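Local coordinates for protein 3-deoxy-d-manno-octulosonic-acid transferase (Acinetobacter baumannii, PDB 4BFC) that probably transfers Kdo sugars from CMP-Kdo to the lipid A precursor in lipopolysaccharide synthesis, this fragment being the C-terminal CMP-Kdo-binding domain, at residues T50-E55 against P81-E86. Sequence-based numbering, arbitrary orientation.
Sequences THAPEE and PERFDE. With BME (beta-mercaptoethanol), chain D.
Arg83 grips Glu55 end-on with both terminal nitrogens, one to each carboxylate oxygen: NH2 to OE1 at 2.9 Å and NH1 to OE2 at 2.9 Å. Both bonds are nearly straight (171° for NH1 to OE2) and lie close to the guanidinium plane, while the carboxylate is turned 31° against it; both oxygens are met on the syn side, the donors tilted out of the carboxylate plane. The Arg83 chain is extended at chi2 and bends at chi3 (65°), which turns the guanidinium onto the acid. Ala52 CB sits over one face of the guanidinium, 3.6 Å from Arg83 NH2, with the Ala52 backbone N above the rim. At the edge, a water accepts from Arg83 NH1 (3.0 Å) and donates to Thr50 O (2.7 Å), tying the arginine to the end of strand 43-50.

One shell out, Thr50 OG1 donates to Glu55 OE2 (2.7 Å) on its anti side, so OE2 takes two donors from opposite faces, and with NH2 on OE1 three bonds hold the carboxylate's rotation. Arg83 NE is taken by the carbonyl of Asn165 of the second subunit, which brings this buried ion pair up to the subunit interface. Two strand-to-helix connections of a parallel sheet meet here: the salt bridge joins the first turn of helix 54-68 to the 3-10 segment 81-83 that leads into helix 84-93, at the C-terminal edge of the strands in a Rossmann-like domain, as in GT-B glycosyltransferases.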
loop_
_atom_site.group_PDB
_atom_site.type_symbol
_atom_site.label_atom_id
_atom_site.label_comp_id
_atom_site.label_asym_id
_atom_site.label_seq_id
_atom_site.Cartn_x
_atom_site.Cartn_y
_atom_site.Cartn_z
ATOM N N THR A 50 -5.090 10.772 -5.175
ATOM C CA THR A 50 -5.578 11.396 -3.961
ATOM C C THR A 50 -5.849 10.362 -2.881
ATOM O O THR A 50 -6.148 9.179 -3.139
ATOM C CB THR A 50 -6.870 12.213 -4.198
ATOM O OG1 THR A 50 -7.820 11.414 -4.900
ATOM C CG2 THR A 50 -6.536 13.481 -5.042
ATOM N N HIS A 51 -5.731 10.844 -1.644
ATOM C CA HIS A 51 -6.105 10.167 -0.387
ATOM C C HIS A 51 -7.081 11.003 0.397
ATOM O O HIS A 51 -7.079 12.243 0.228
ATOM C CB HIS A 51 -4.873 10.012 0.511
ATOM C CG HIS A 51 -3.739 9.178 -0.057
ATOM N ND1 HIS A 51 -3.171 8.169 0.644
ATOM C CD2 HIS A 51 -3.075 9.234 -1.281
ATOM C CE1 HIS A 51 -2.140 7.661 -0.099
ATOM N NE2 HIS A 51 -2.100 8.295 -1.257
ATOM N N ALA A 52 -7.844 10.384 1.324
ATOM C CA ALA A 52 -8.720 11.134 2.246
ATOM C C ALA A 52 -7.794 12.001 3.112
ATOM O O ALA A 52 -6.740 11.534 3.562
ATOM C CB ALA A 52 -9.509 10.204 3.122
ATOM N N PRO A 53 -8.163 13.254 3.385
ATOM C CA PRO A 53 -9.421 14.000 3.099
ATOM C C PRO A 53 -9.223 14.958 1.908
ATOM O O PRO A 53 -9.971 15.943 1.740
ATOM C CB PRO A 53 -9.591 14.809 4.394
ATOM C CG PRO A 53 -8.213 15.206 4.699
ATOM C CD PRO A 53 -7.338 13.996 4.365
ATOM N N GLU A 54 -8.267 14.655 1.057
ATOM C CA GLU A 54 -7.883 15.571 -0.070
ATOM C C GLU A 54 -9.059 15.805 -1.054
ATOM O O GLU A 54 -9.213 16.934 -1.527
ATOM C CB GLU A 54 -6.688 15.064 -0.830
ATOM C CG GLU A 54 -5.412 14.986 -0.015
ATOM C CD GLU A 54 -4.230 14.453 -0.817
ATOM O OE1 GLU A 54 -4.403 13.443 -1.589
ATOM O OE2 GLU A 54 -3.138 15.050 -0.747
ATOM N N GLU A 55 -9.808 14.754 -1.447
ATOM C CA GLU A 55 -10.948 14.920 -2.351
ATOM C C GLU A 55 -11.999 15.849 -1.719
ATOM O O GLU A 55 -12.394 16.826 -2.408
ATOM C CB GLU A 55 -11.612 13.636 -2.800
ATOM C CG GLU A 55 -10.688 12.574 -3.458
ATOM C CD GLU A 55 -10.183 11.586 -2.436
ATOM O OE1 GLU A 55 -10.570 11.604 -1.232
ATOM O OE2 GLU A 55 -9.379 10.731 -2.836
ATOM N N PRO A 81 -8.067 2.019 -5.509
ATOM C CA PRO A 81 -9.370 1.632 -6.096
ATOM C C PRO A 81 -10.533 1.276 -5.157
ATOM O O PRO A 81 -11.743 1.504 -5.513
ATOM C CB PRO A 81 -8.995 0.501 -7.074
ATOM C CG PRO A 81 -7.604 0.887 -7.486
ATOM C CD PRO A 81 -6.961 1.330 -6.184
ATOM N N GLU A 82 -10.227 0.753 -3.946
ATOM C CA GLU A 82 -11.268 0.359 -3.037
ATOM C C GLU A 82 -12.080 1.597 -2.595
ATOM O O GLU A 82 -13.216 1.468 -2.243
ATOM C CB GLU A 82 -10.738 -0.419 -1.812
ATOM C CG GLU A 82 -9.818 0.366 -0.907
ATOM C CD GLU A 82 -9.683 -0.268 0.528
ATOM O OE1 GLU A 82 -10.429 -1.190 0.848
ATOM O OE2 GLU A 82 -8.876 0.269 1.273
ATOM N N ARG A 83 -11.468 2.782 -2.773
ATOM C CA ARG A 83 -12.092 4.042 -2.409
ATOM C C ARG A 83 -12.902 4.699 -3.507
ATOM O O ARG A 83 -13.462 5.755 -3.281
ATOM C CB ARG A 83 -11.066 5.079 -1.854
ATOM C CG ARG A 83 -10.477 4.723 -0.500
ATOM C CD ARG A 83 -9.673 5.831 0.120
ATOM N NE ARG A 83 -10.503 7.008 0.444
ATOM C CZ ARG A 83 -10.398 8.161 -0.209
ATOM N NH1 ARG A 83 -9.510 8.329 -1.210
ATOM N NH2 ARG A 83 -11.191 9.181 0.164
ATOM N N PHE A 84 -12.914 4.159 -4.740
ATOM C CA PHE A 84 -13.727 4.810 -5.786
ATOM C C PHE A 84 -15.161 5.099 -5.400
ATOM O O PHE A 84 -15.622 6.198 -5.604
ATOM C CB PHE A 84 -13.668 3.947 -7.058
ATOM C CG PHE A 84 -12.304 3.902 -7.740
ATOM C CD1 PHE A 84 -11.213 4.776 -7.428
ATOM C CD2 PHE A 84 -12.057 2.883 -8.665
ATOM C CE1 PHE A 84 -10.012 4.708 -8.145
ATOM C CE2 PHE A 84 -10.846 2.790 -9.334
ATOM C CZ PHE A 84 -9.810 3.683 -9.084
ATOM N N ASP A 85 -15.947 4.133 -4.861
ATOM C CA ASP A 85 -17.325 4.429 -4.477
ATOM C C ASP A 85 -17.404 5.462 -3.347
ATOM O O ASP A 85 -18.336 6.285 -3.347
ATOM C CB ASP A 85 -18.058 3.110 -4.084
ATOM C CG ASP A 85 -18.385 2.281 -5.277
ATOM O OD1 ASP A 85 -18.286 2.772 -6.442
ATOM O OD2 ASP A 85 -18.762 1.119 -5.060
ATOM N N GLU A 86 -16.445 5.450 -2.432
ATOM C CA GLU A 86 -16.338 6.464 -1.348
ATOM C C GLU A 86 -16.235 7.870 -1.910
ATOM O O GLU A 86 -16.936 8.781 -1.460
ATOM C CB GLU A 86 -15.166 6.177 -0.387
ATOM C CG GLU A 86 -14.757 7.330 0.539
ATOM C CD GLU A 86 -15.772 7.616 1.639
ATOM O OE1 GLU A 86 -16.783 6.844 1.783
ATOM O OE2 GLU A 86 -15.598 8.647 2.354
HETATM C C1 BME D . -7.350 -1.839 -3.896
HETATM C C2 BME D . -8.530 -2.718 -4.031
HETATM O O1 BME D . -7.710 -0.590 -3.305
HETATM S S2 BME D . -8.712 -3.640 -2.481
HETATM O O HOH W 1 -7.113 6.821 -2.264
#